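Side-chain contacts in ornithine carbamoyltransferase (Campylobacter jejuni subsp. jejuni, PDB 3TPF), which catalyses the reversible transfer of the carbamoyl group from carbamoyl phosphate to L-ornithine, giving L-citrulline and phosphate for arginine biosynthesis: residues A40-K45 and L73-G78; E79-T84 and H102-E107; N157-W162 and I173-P178; E186-A191 and A200-G205. One frame throughout, in Å; residues are numbered along the deposited sequence.

Interactions 1 and 2 lie side by side in the carbamoyl phosphate binding domain, their centres about 9 Å apart, and L75 of the first packs on T104 of the second. Interactions 3 and 4 are an equally close pair in the ornithine-binding domain, joined through the neighbouring strands 172-176 and 201-205. Interaction 3 is fully buried and apolar; the other three are partly buried. Interaction 1 places a loop against an inner strand, and interaction 2 joins two helices. Both bring in carboxylates, and both have residues that meet a second subunit. Interactions 3 and 4 set consecutive helices on the sheet without touching another chain, interaction 4 ending in the exposed L204.

Interaction 1 of 4, residues A40-K45 and L73-G78; sequences AMIFEK and LQLSRG
I42 and L73 face each other with their CA atoms 7.5 Å apart, and two residues further along both segments E44 CA and L75 CA keep the same 7.5 Å spacing; the gap is bridged by side chains. A40-F43 is the end of a strand, whereas L73-G78 is irregular loop. I42 is in both apolar pairs across the segments: its CG2 reaches L73 CD2 at 3.5 Å and L75 CD1 at 4.2 Å. The chi1 of -61° puts CG2 anti to the backbone N and CG1 beside it, which lets both carbons approach L73 CD2, CG1 at 3.8 Å. Strand 38-43 is an inner strand of the parallel sheet in the carbamoyl phosphate domain, bonded to 64-68 on one flank and 94-98 on the other, and the loop leads from 64-68 to helix 81-91. It carries Q74, predicted to bind carbamoyl phosphate, and its L73 packs on T48 of a second subunit, consistent with the active sites at subunit interfaces in this family. Past the strand end, the end of E44 comes near the loop, its side chain at about a right angle to L75. OE2 of E44 comes within 3.7 Å of L75 CB, a van der Waals touch, while OE1 accepts a hydrogen bond from the backbone N of N100. L75 itself also packs on M97 and T84.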
loop_
_atom_site.group_PDB
_atom_site.type_symbol
_atom_site.label_atom_id
_atom_site.label_comp_id
_atom_site.label_asym_id
_atom_site.label_seq_id
_atom_site.Cartn_x
_atom_site.Cartn_y
_atom_site.Cartn_z
ATOM N N ALA B 40 5.311 9.076 6.981
ATOM C CA ALA B 40 3.901 8.850 6.653
ATOM C C ALA B 40 3.693 9.556 5.364
ATOM O O ALA B 40 4.077 10.680 5.263
ATOM C CB ALA B 40 3.059 9.499 7.700
HETATM N N MSE B 41 3.126 8.940 4.371
HETATM C CA MSE B 41 2.852 9.669 3.161
HETATM C C MSE B 41 1.361 9.799 2.988
HETATM O O MSE B 41 0.655 8.815 2.767
HETATM C CB MSE B 41 3.411 8.966 1.941
HETATM C CG MSE B 41 4.886 8.757 2.098
HETATM SE SE MSE B 41 5.607 7.726 0.562
HETATM C CE MSE B 41 4.649 5.976 0.757
ATOM N N ILE B 42 0.848 10.992 3.034
ATOM C CA ILE B 42 -0.654 11.156 2.869
ATOM C C ILE B 42 -1.005 11.757 1.543
ATOM O O ILE B 42 -0.631 12.893 1.277
ATOM C CB ILE B 42 -1.266 12.106 3.922
ATOM C CG1 ILE B 42 -1.039 11.559 5.328
ATOM C CG2 ILE B 42 -2.746 12.295 3.646
ATOM C CD1 ILE B 42 -1.286 12.573 6.407
ATOM N N PHE B 43 -1.671 11.014 0.711
ATOM C CA PHE B 43 -2.093 11.545 -0.592
ATOM C C PHE B 43 -3.593 11.902 -0.600
ATOM O O PHE B 43 -4.418 11.107 -0.218
ATOM C CB PHE B 43 -1.794 10.573 -1.726
ATOM C CG PHE B 43 -0.354 10.378 -1.966
ATOM C CD1 PHE B 43 0.396 9.525 -1.155
ATOM C CD2 PHE B 43 0.294 11.096 -2.935
ATOM C CE1 PHE B 43 1.741 9.380 -1.340
ATOM C CE2 PHE B 43 1.696 11.001 -3.087
ATOM C CZ PHE B 43 2.383 10.095 -2.340
ATOM N N GLU B 44 -3.915 13.093 -1.044
ATOM C CA GLU B 44 -5.321 13.485 -1.302
ATOM C C GLU B 44 -5.659 13.245 -2.738
ATOM O O GLU B 44 -6.831 13.229 -3.109
ATOM C CB GLU B 44 -5.590 14.960 -1.004
ATOM C CG GLU B 44 -5.819 15.223 0.477
ATOM C CD GLU B 44 -6.381 16.585 0.725
ATOM O OE1 GLU B 44 -5.792 17.574 0.203
ATOM O OE2 GLU B 44 -7.463 16.669 1.373
ATOM N N LYS B 45 -4.626 13.087 -3.547
ATOM C CA LYS B 45 -4.783 12.863 -4.984
ATOM C C LYS B 45 -3.483 12.142 -5.394
ATOM O O LYS B 45 -2.414 12.565 -5.073
ATOM C CB LYS B 45 -5.027 14.195 -5.723
ATOM N N LEU B 73 -7.419 7.318 3.530
ATOM C CA LEU B 73 -7.468 8.522 4.365
ATOM C C LEU B 73 -8.267 9.618 3.697
ATOM O O LEU B 73 -7.802 10.249 2.735
ATOM C CB LEU B 73 -6.061 9.042 4.728
ATOM C CG LEU B 73 -6.024 9.970 5.957
ATOM C CD1 LEU B 73 -6.402 9.244 7.257
ATOM C CD2 LEU B 73 -4.637 10.569 6.057
ATOM N N GLN B 74 -9.458 9.820 4.257
ATOM C CA GLN B 74 -10.396 10.890 3.882
ATOM C C GLN B 74 -10.236 12.129 4.796
ATOM O O GLN B 74 -10.777 12.177 5.897
ATOM C CB GLN B 74 -11.843 10.354 3.914
ATOM C CG GLN B 74 -12.405 10.035 5.300
ATOM C CD GLN B 74 -13.723 9.262 5.279
ATOM O OE1 GLN B 74 -13.829 8.215 4.646
ATOM N NE2 GLN B 74 -14.721 9.761 6.008
ATOM N N LEU B 75 -9.478 13.115 4.311
ATOM C CA LEU B 75 -9.126 14.342 5.080
ATOM C C LEU B 75 -10.196 15.423 4.937
ATOM O O LEU B 75 -10.656 15.685 3.831
ATOM C CB LEU B 75 -7.776 14.951 4.615
ATOM C CG LEU B 75 -6.404 14.430 5.089
ATOM C CD1 LEU B 75 -5.347 15.441 4.654
ATOM C CD2 LEU B 75 -6.323 14.176 6.592
ATOM N N SER B 76 -10.568 16.055 6.054
ATOM C CA SER B 76 -11.591 17.126 6.078
ATOM C C SER B 76 -12.973 16.659 5.550
ATOM O O SER B 76 -13.873 17.470 5.332
ATOM C CB SER B 76 -11.092 18.353 5.300
ATOM N N ARG B 77 -13.126 15.350 5.366
ATOM C CA ARG B 77 -14.365 14.749 4.839
ATOM C C ARG B 77 -15.052 13.955 5.953
ATOM O O ARG B 77 -16.287 13.940 6.064
ATOM C CB ARG B 77 -14.062 13.845 3.637
ATOM N N GLY B 78 -14.237 13.255 6.735
ATOM C CA GLY B 78 -14.649 12.753 8.057
ATOM C C GLY B 78 -14.114 13.667 9.162
ATOM O O GLY B 78 -14.535 14.821 9.306
#

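Interaction 2 of 4, residues E79-T84 and H102-E107; sequences EPVKDT and HETLLE
V81 and E107 bring helix 81-91 and helix 102-111 together mainly through aliphatic carbon. CB of V81 sits 4.0 Å from E107 CG, and its CG1 branch is close to the same methylene at 4.1 Å. CG1 also looks at the helix backbone, 4.2 Å from the carbonyl O of T104. The V81 and E107 side chains cross obliquely. E107 leaves its helix with CG anti to the backbone N and then bends at chi2 (75°), which turns the carboxylate away from V81 and over the base of K82, OE2 lying 3.9 Å from K82 CB. In the chain, helix 81-91 precedes strand 94-98 and helix 102-111 follows it, in the alpha/beta carbamoyl phosphate domain. Charges near the contact find their partners elsewhere. NZ of K82 stays 6.4 Å from E107 OE2 and makes a salt bridge with E276 of a second subunit, while OE1 of E107 pairs with R110 one turn further along its own helix. Within 79-84, T84 OG1 donates to E79 OE2 at 2.7 Å, meeting the anti side of the oxygen 29° out of the carboxylate plane; this ties the residue ahead of the N-cap P80 to the first turn. The other oxygen of E79 reaches R49 of the second subunit, predicted there to bind carbamoyl phosphate, and D83 pairs with R266 of the same subunit.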
loop_
_atom_site.group_PDB
_atom_site.type_symbol
_atom_site.label_atom_id
_atom_site.label_comp_id
_atom_site.label_asym_id
_atom_site.label_seq_id
_atom_site.Cartn_x
_atom_site.Cartn_y
_atom_site.Cartn_z
ATOM N N GLU B 79 -13.163 13.139 9.927
ATOM C CA GLU B 79 -12.592 13.844 11.088
ATOM C C GLU B 79 -11.820 15.115 10.700
ATOM O O GLU B 79 -11.228 15.188 9.649
ATOM C CB GLU B 79 -11.741 12.887 11.954
ATOM C CG GLU B 79 -10.320 12.617 11.509
ATOM C CD GLU B 79 -9.532 11.750 12.494
ATOM O OE1 GLU B 79 -10.055 11.400 13.581
ATOM O OE2 GLU B 79 -8.350 11.430 12.204
ATOM N N PRO B 80 -11.836 16.136 11.557
ATOM C CA PRO B 80 -11.001 17.311 11.292
ATOM C C PRO B 80 -9.474 17.043 11.240
ATOM O O PRO B 80 -8.977 16.089 11.811
ATOM C CB PRO B 80 -11.334 18.265 12.452
ATOM C CG PRO B 80 -12.063 17.457 13.464
ATOM C CD PRO B 80 -12.677 16.308 12.750
ATOM N N VAL B 81 -8.770 17.935 10.567
ATOM C CA VAL B 81 -7.377 17.742 10.252
ATOM C C VAL B 81 -6.469 17.811 11.495
ATOM O O VAL B 81 -5.539 17.031 11.634
ATOM C CB VAL B 81 -6.929 18.769 9.205
ATOM C CG1 VAL B 81 -5.440 18.577 8.896
ATOM C CG2 VAL B 81 -7.780 18.697 7.926
ATOM N N LYS B 82 -6.811 18.672 12.436
ATOM C CA LYS B 82 -6.060 18.762 13.700
ATOM C C LYS B 82 -6.060 17.450 14.489
ATOM O O LYS B 82 -5.056 17.082 15.132
ATOM C CB LYS B 82 -6.544 19.915 14.599
ATOM C CG LYS B 82 -8.023 19.967 14.981
ATOM C CD LYS B 82 -8.277 21.122 15.980
ATOM C CE LYS B 82 -9.756 21.437 16.222
ATOM N NZ LYS B 82 -10.097 21.974 17.582
ATOM N N ASP B 83 -7.166 16.735 14.409
ATOM C CA ASP B 83 -7.252 15.408 15.042
ATOM C C ASP B 83 -6.370 14.395 14.394
ATOM O O ASP B 83 -5.643 13.646 15.058
ATOM C CB ASP B 83 -8.649 14.875 14.962
ATOM C CG ASP B 83 -9.576 15.573 15.883
ATOM O OD1 ASP B 83 -9.076 16.393 16.687
ATOM O OD2 ASP B 83 -10.787 15.311 15.822
ATOM N N THR B 84 -6.396 14.389 13.076
ATOM C CA THR B 84 -5.543 13.474 12.348
ATOM C C THR B 84 -4.102 13.824 12.660
ATOM O O THR B 84 -3.302 12.957 12.996
ATOM C CB THR B 84 -5.802 13.540 10.857
ATOM O OG1 THR B 84 -7.205 13.347 10.649
ATOM C CG2 THR B 84 -4.999 12.474 10.104
ATOM N N HIS B 102 -3.499 24.119 0.021
ATOM C CA HIS B 102 -2.356 24.434 0.889
ATOM C C HIS B 102 -2.770 24.607 2.365
ATOM O O HIS B 102 -2.039 24.232 3.300
ATOM C CB HIS B 102 -1.631 25.684 0.407
ATOM C CG HIS B 102 -0.224 25.793 0.931
ATOM N ND1 HIS B 102 0.766 24.954 0.511
ATOM C CD2 HIS B 102 0.359 26.652 1.805
ATOM C CE1 HIS B 102 1.902 25.275 1.106
ATOM N NE2 HIS B 102 1.689 26.310 1.890
ATOM N N GLU B 103 -3.926 25.204 2.582
ATOM C CA GLU B 103 -4.362 25.461 3.932
ATOM C C GLU B 103 -4.278 24.179 4.760
ATOM O O GLU B 103 -3.902 24.206 5.941
ATOM C CB GLU B 103 -5.769 25.998 3.932
ATOM C CG GLU B 103 -6.384 26.087 5.332
ATOM C CD GLU B 103 -5.554 26.896 6.358
ATOM O OE1 GLU B 103 -4.864 27.885 5.905
ATOM O OE2 GLU B 103 -5.627 26.530 7.609
ATOM N N THR B 104 -4.643 23.068 4.126
ATOM C CA THR B 104 -4.592 21.747 4.752
ATOM C C THR B 104 -3.199 21.414 5.247
ATOM O O THR B 104 -3.033 20.881 6.321
ATOM C CB THR B 104 -5.048 20.634 3.796
ATOM O OG1 THR B 104 -6.386 20.912 3.336
ATOM C CG2 THR B 104 -4.986 19.279 4.472
ATOM N N LEU B 105 -2.201 21.754 4.480
ATOM C CA LEU B 105 -0.866 21.508 4.961
ATOM C C LEU B 105 -0.618 22.350 6.186
ATOM O O LEU B 105 0.028 21.914 7.134
ATOM C CB LEU B 105 0.174 21.907 3.896
ATOM C CG LEU B 105 0.486 20.861 2.829
ATOM C CD1 LEU B 105 1.248 21.415 1.656
ATOM C CD2 LEU B 105 1.258 19.806 3.566
ATOM N N LEU B 106 -1.035 23.600 6.119
ATOM C CA LEU B 106 -0.667 24.557 7.167
ATOM C C LEU B 106 -1.330 24.106 8.463
ATOM O O LEU B 106 -0.730 24.014 9.528
ATOM C CB LEU B 106 -1.083 25.981 6.781
ATOM C CG LEU B 106 -0.236 26.720 5.723
ATOM C CD1 LEU B 106 -0.981 27.973 5.320
ATOM C CD2 LEU B 106 1.154 27.183 6.170
ATOM N N GLU B 107 -2.606 23.777 8.342
ATOM C CA GLU B 107 -3.419 23.347 9.487
ATOM C C GLU B 107 -2.837 22.072 10.122
ATOM O O GLU B 107 -2.797 21.938 11.327
ATOM C CB GLU B 107 -4.868 23.093 9.049
ATOM C CG GLU B 107 -5.757 22.453 10.110
ATOM C CD GLU B 107 -6.210 23.393 11.247
ATOM O OE1 GLU B 107 -5.843 24.616 11.274
ATOM O OE2 GLU B 107 -6.958 22.881 12.122
#

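Interaction 3 of 4, residues N157-W162 and I173-P178; sequences NMCNSW and ISIAMP
W162 meets I173 at the root of its flat indole and not over a ring face: CD1 of I173 lies 4.3 Å from W162 CB and 4.0 Å from W162 O. NE1 of the indole is hydrogen-bonded to D132 OD2 in helix 126-138, and L133 of that helix also packs on the tryptophan. Nearer the start of helix 157-169, C159 takes over the contact with the strand. Its SG stands anti to the backbone N (chi1 176°) and lies 4.0 Å from I175 CD1 and 3.6 Å from the CE methyl of M177, a selenomethionine. The chain of M177 is extended to the selenium and then bends at chi3 (43°), which directs CE toward the thiol. The three side chains I173, I175 and M177 thus set methyl ends against the helix at successive levels, as expected where helix 157-169 packs on the sheet within the beta-alpha-beta unit 148-152, 157-169, 172-176 of this Rossmann-like domain. The chemistry implies a division of labour: nondirectional apolar contacts seat the helix on the sheet, while hydrogen bonds of ND2 of N157, a predicted ornithine ligand, to S121 O, of N160 ND2 to L123 O, and of H125 N to S161 OG tie the start of the helix to residues 121-125.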
loop_
_atom_site.group_PDB
_atom_site.type_symbol
_atom_site.label_atom_id
_atom_site.label_comp_id
_atom_site.label_asym_id
_atom_site.label_seq_id
_atom_site.Cartn_x
_atom_site.Cartn_y
_atom_site.Cartn_z
ATOM N N ASN B 157 1.172 26.304 -9.554
ATOM C CA ASN B 157 2.142 26.042 -8.442
ATOM C C ASN B 157 3.616 26.040 -8.854
ATOM O O ASN B 157 4.460 26.614 -8.184
ATOM C CB ASN B 157 1.832 24.723 -7.683
ATOM C CG ASN B 157 1.735 23.527 -8.587
ATOM O OD1 ASN B 157 2.098 23.583 -9.779
ATOM N ND2 ASN B 157 1.209 22.446 -8.043
HETATM N N MSE B 158 3.899 25.393 -9.974
HETATM C CA MSE B 158 5.288 25.266 -10.509
HETATM C C MSE B 158 5.895 26.627 -10.825
HETATM O O MSE B 158 7.092 26.891 -10.572
HETATM C CB MSE B 158 5.302 24.473 -11.811
HETATM C CG MSE B 158 5.405 22.995 -11.553
HETATM SE SE MSE B 158 7.067 22.520 -10.624
HETATM C CE MSE B 158 8.414 23.111 -11.966
ATOM N N CYS B 159 5.053 27.508 -11.349
ATOM C CA CYS B 159 5.439 28.873 -11.677
ATOM C C CYS B 159 5.794 29.643 -10.435
ATOM O O CYS B 159 6.813 30.332 -10.360
ATOM C CB CYS B 159 4.270 29.581 -12.398
ATOM S SG CYS B 159 4.584 31.296 -12.750
ATOM N N ASN B 160 4.901 29.546 -9.459
ATOM C CA ASN B 160 5.097 30.176 -8.179
ATOM C C ASN B 160 6.441 29.754 -7.558
ATOM O O ASN B 160 7.236 30.568 -7.119
ATOM C CB ASN B 160 4.025 29.739 -7.214
ATOM C CG ASN B 160 2.689 30.254 -7.550
ATOM O OD1 ASN B 160 2.525 31.350 -8.081
ATOM N ND2 ASN B 160 1.693 29.499 -7.146
ATOM N N SER B 161 6.658 28.466 -7.508
ATOM C CA SER B 161 7.820 27.962 -6.850
ATOM C C SER B 161 9.077 28.291 -7.631
ATOM O O SER B 161 10.132 28.581 -7.021
ATOM C CB SER B 161 7.711 26.473 -6.653
ATOM O OG SER B 161 6.690 26.170 -5.729
ATOM N N TRP B 162 8.993 28.318 -8.974
ATOM C CA TRP B 162 10.179 28.819 -9.751
ATOM C C TRP B 162 10.423 30.302 -9.525
ATOM O O TRP B 162 11.559 30.750 -9.400
ATOM C CB TRP B 162 10.160 28.460 -11.230
ATOM C CG TRP B 162 11.067 27.244 -11.485
ATOM C CD1 TRP B 162 10.658 26.041 -11.868
ATOM C CD2 TRP B 162 12.492 27.123 -11.257
ATOM N NE1 TRP B 162 11.723 25.163 -11.883
ATOM C CE2 TRP B 162 12.852 25.817 -11.537
ATOM C CE3 TRP B 162 13.465 27.994 -10.839
ATOM C CZ2 TRP B 162 14.132 25.342 -11.454
ATOM C CZ3 TRP B 162 14.760 27.532 -10.752
ATOM C CH2 TRP B 162 15.076 26.199 -11.040
ATOM N N ILE B 173 15.501 35.164 -14.287
ATOM C CA ILE B 173 14.362 34.397 -14.768
ATOM C C ILE B 173 13.360 35.219 -15.550
ATOM O O ILE B 173 12.945 36.297 -15.126
ATOM C CB ILE B 173 13.643 33.681 -13.627
ATOM C CG1 ILE B 173 12.549 32.771 -14.199
ATOM C CG2 ILE B 173 13.074 34.675 -12.654
ATOM C CD1 ILE B 173 11.891 31.870 -13.182
ATOM N N SER B 174 12.984 34.683 -16.707
ATOM C CA SER B 174 11.878 35.241 -17.526
ATOM C C SER B 174 10.679 34.309 -17.570
ATOM O O SER B 174 10.809 33.147 -17.913
ATOM C CB SER B 174 12.311 35.492 -18.943
ATOM O OG SER B 174 13.103 36.657 -18.968
ATOM N N ILE B 175 9.527 34.837 -17.182
ATOM C CA ILE B 175 8.296 34.075 -17.176
ATOM C C ILE B 175 7.408 34.535 -18.286
ATOM O O ILE B 175 7.205 35.739 -18.473
ATOM C CB ILE B 175 7.520 34.212 -15.860
ATOM C CG1 ILE B 175 8.346 33.630 -14.718
ATOM C CG2 ILE B 175 6.162 33.518 -15.958
ATOM C CD1 ILE B 175 7.675 33.769 -13.379
ATOM N N ALA B 176 6.847 33.561 -18.990
ATOM C CA ALA B 176 5.907 33.842 -20.082
ATOM C C ALA B 176 4.620 33.034 -19.941
ATOM O O ALA B 176 4.651 31.839 -19.760
ATOM C CB ALA B 176 6.553 33.637 -21.451
HETATM N N MSE B 177 3.505 33.744 -19.924
HETATM C CA MSE B 177 2.165 33.173 -19.835
HETATM C C MSE B 177 1.221 34.056 -20.626
HETATM O O MSE B 177 1.570 35.171 -20.940
HETATM C CB MSE B 177 1.741 33.150 -18.386
HETATM C CG MSE B 177 1.814 34.527 -17.707
HETATM SE SE MSE B 177 1.366 34.448 -15.761
HETATM C CE MSE B 177 2.298 32.845 -15.005
ATOM N N PRO B 178 0.012 33.591 -20.923
ATOM C CA PRO B 178 -0.860 34.384 -21.744
ATOM C C PRO B 178 -1.274 35.739 -21.139
ATOM O O PRO B 178 -1.042 35.985 -19.952
ATOM C CB PRO B 178 -2.076 33.474 -21.943
ATOM C CG PRO B 178 -1.613 32.107 -21.581
ATOM C CD PRO B 178 -0.599 32.313 -20.535
#

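Interaction 4 of 4, residues E186-A191 and A200-G205; sequences EIWEFA and AKISLG
W188 extends its indole toward I202 and L204 because CG stands anti to the backbone N (chi1 -179°), carrying the six-membered ring well beyond the helix. L204, with chi1 of 153°, sends its own branch back over the indole. This is the return half of the beta-alpha-beta unit 172-176, 185-198, 201-205: the short helix and strand segments run roughly antiparallel (150°), their axes 11.2 Å apart at the closest, and the large ring spans that gap at 201-205, one of the two outermost strands of the sheet within this chain. CH2 of W188 comes to 3.5 Å from L204 CB, and CZ3 follows at 3.8 Å from the same carbon. CD2 of L204 lies over one face of the ring. From the I202 side CG2 approaches obliquely, 4.1 Å from W188 CH2, and the two side chains point past each other. L163 of helix 157-169 packs on W188, A191 and I202, tying this contact to the neighbouring helix. Between I202 and L204, S203 points away from the helix and its OG bonds to S174 OG. One turn along from the tryptophan, CD1 of I202 lies 4.1 Å from A191 CB and 4.0 Å from A191 O.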
loop_
_atom_site.group_PDB
_atom_site.type_symbol
_atom_site.label_atom_id
_atom_site.label_comp_id
_atom_site.label_asym_id
_atom_site.label_seq_id
_atom_site.Cartn_x
_atom_site.Cartn_y
_atom_site.Cartn_z
ATOM N N GLU B 186 0.423 38.487 -3.880
ATOM C CA GLU B 186 1.155 38.254 -2.623
ATOM C C GLU B 186 2.503 37.555 -2.877
ATOM O O GLU B 186 3.527 37.834 -2.271
ATOM C CB GLU B 186 0.286 37.443 -1.660
ATOM C CG GLU B 186 0.809 37.370 -0.229
ATOM C CD GLU B 186 1.712 36.162 0.029
ATOM O OE1 GLU B 186 1.469 35.055 -0.493
ATOM O OE2 GLU B 186 2.689 36.337 0.780
ATOM N N ILE B 187 2.479 36.616 -3.798
ATOM C CA ILE B 187 3.656 35.865 -4.142
ATOM C C ILE B 187 4.635 36.754 -4.876
ATOM O O ILE B 187 5.850 36.716 -4.663
ATOM C CB ILE B 187 3.300 34.653 -5.005
ATOM C CG1 ILE B 187 2.293 33.789 -4.265
ATOM C CG2 ILE B 187 4.562 33.853 -5.293
ATOM C CD1 ILE B 187 2.247 32.371 -4.755
ATOM N N TRP B 188 4.080 37.525 -5.774
ATOM C CA TRP B 188 4.873 38.405 -6.646
ATOM C C TRP B 188 5.613 39.437 -5.819
ATOM O O TRP B 188 6.779 39.717 -6.053
ATOM C CB TRP B 188 3.973 39.082 -7.681
ATOM C CG TRP B 188 4.684 39.998 -8.640
ATOM C CD1 TRP B 188 4.673 41.350 -8.586
ATOM C CD2 TRP B 188 5.451 39.658 -9.819
ATOM N NE1 TRP B 188 5.375 41.865 -9.641
ATOM C CE2 TRP B 188 5.870 40.852 -10.407
ATOM C CE3 TRP B 188 5.819 38.463 -10.423
ATOM C CZ2 TRP B 188 6.658 40.904 -11.550
ATOM C CZ3 TRP B 188 6.609 38.510 -11.596
ATOM C CH2 TRP B 188 7.024 39.724 -12.126
ATOM N N GLU B 189 4.919 39.962 -4.834
ATOM C CA GLU B 189 5.532 40.898 -3.929
ATOM C C GLU B 189 6.695 40.276 -3.203
ATOM O O GLU B 189 7.723 40.896 -3.047
ATOM C CB GLU B 189 4.549 41.503 -2.930
ATOM C CG GLU B 189 4.842 42.976 -2.758
ATOM C CD GLU B 189 4.940 43.744 -4.098
ATOM O OE1 GLU B 189 6.026 44.276 -4.456
ATOM O OE2 GLU B 189 3.917 43.814 -4.819
ATOM N N PHE B 190 6.540 39.062 -2.740
ATOM C CA PHE B 190 7.633 38.411 -2.013
ATOM C C PHE B 190 8.862 38.345 -2.900
ATOM O O PHE B 190 9.982 38.538 -2.441
ATOM C CB PHE B 190 7.236 37.019 -1.576
ATOM C CG PHE B 190 8.388 36.168 -1.148
ATOM C CD1 PHE B 190 9.102 35.403 -2.069
ATOM C CD2 PHE B 190 8.758 36.086 0.177
ATOM C CE1 PHE B 190 10.162 34.602 -1.672
ATOM C CE2 PHE B 190 9.826 35.268 0.575
ATOM C CZ PHE B 190 10.524 34.543 -0.356
ATOM N N ALA B 191 8.637 38.003 -4.160
ATOM C CA ALA B 191 9.710 37.803 -5.107
ATOM C C ALA B 191 10.406 39.139 -5.388
ATOM O O ALA B 191 11.635 39.225 -5.477
ATOM C CB ALA B 191 9.176 37.226 -6.391
ATOM N N ALA B 200 18.352 39.092 -8.107
ATOM C CA ALA B 200 17.565 38.410 -9.147
ATOM C C ALA B 200 17.099 39.370 -10.241
ATOM O O ALA B 200 16.597 40.495 -9.990
ATOM C CB ALA B 200 16.374 37.719 -8.567
ATOM N N LYS B 201 17.289 38.913 -11.467
ATOM C CA LYS B 201 16.742 39.606 -12.638
ATOM C C LYS B 201 15.465 38.846 -13.071
ATOM O O LYS B 201 15.510 37.925 -13.897
ATOM C CB LYS B 201 17.791 39.704 -13.752
ATOM C CG LYS B 201 19.022 40.556 -13.378
ATOM C CD LYS B 201 20.254 40.327 -14.292
ATOM C CE LYS B 201 21.518 40.958 -13.661
ATOM N NZ LYS B 201 22.437 41.738 -14.582
ATOM N N ILE B 202 14.343 39.274 -12.502
ATOM C CA ILE B 202 13.021 38.706 -12.769
ATOM C C ILE B 202 12.221 39.556 -13.727
ATOM O O ILE B 202 12.150 40.744 -13.583
ATOM C CB ILE B 202 12.185 38.648 -11.482
ATOM C CG1 ILE B 202 12.935 37.846 -10.426
ATOM C CG2 ILE B 202 10.795 38.086 -11.739
ATOM C CD1 ILE B 202 12.243 37.755 -9.113
ATOM N N SER B 203 11.619 38.920 -14.717
ATOM C CA SER B 203 10.765 39.605 -15.721
ATOM C C SER B 203 9.558 38.731 -16.075
ATOM O O SER B 203 9.706 37.529 -16.233
ATOM C CB SER B 203 11.566 39.925 -16.984
ATOM O OG SER B 203 12.376 38.823 -17.363
ATOM N N LEU B 204 8.384 39.331 -16.165
ATOM C CA LEU B 204 7.147 38.607 -16.515
ATOM C C LEU B 204 6.503 39.229 -17.737
ATOM O O LEU B 204 6.373 40.443 -17.835
ATOM C CB LEU B 204 6.137 38.597 -15.359
ATOM C CG LEU B 204 4.628 38.484 -15.689
ATOM C CD1 LEU B 204 4.309 37.048 -16.063
ATOM C CD2 LEU B 204 3.695 38.998 -14.590
ATOM N N GLY B 205 6.111 38.379 -18.674
ATOM C CA GLY B 205 5.570 38.836 -19.957
ATOM C C GLY B 205 4.569 37.858 -20.524
ATOM O O GLY B 205 4.188 36.906 -19.870
#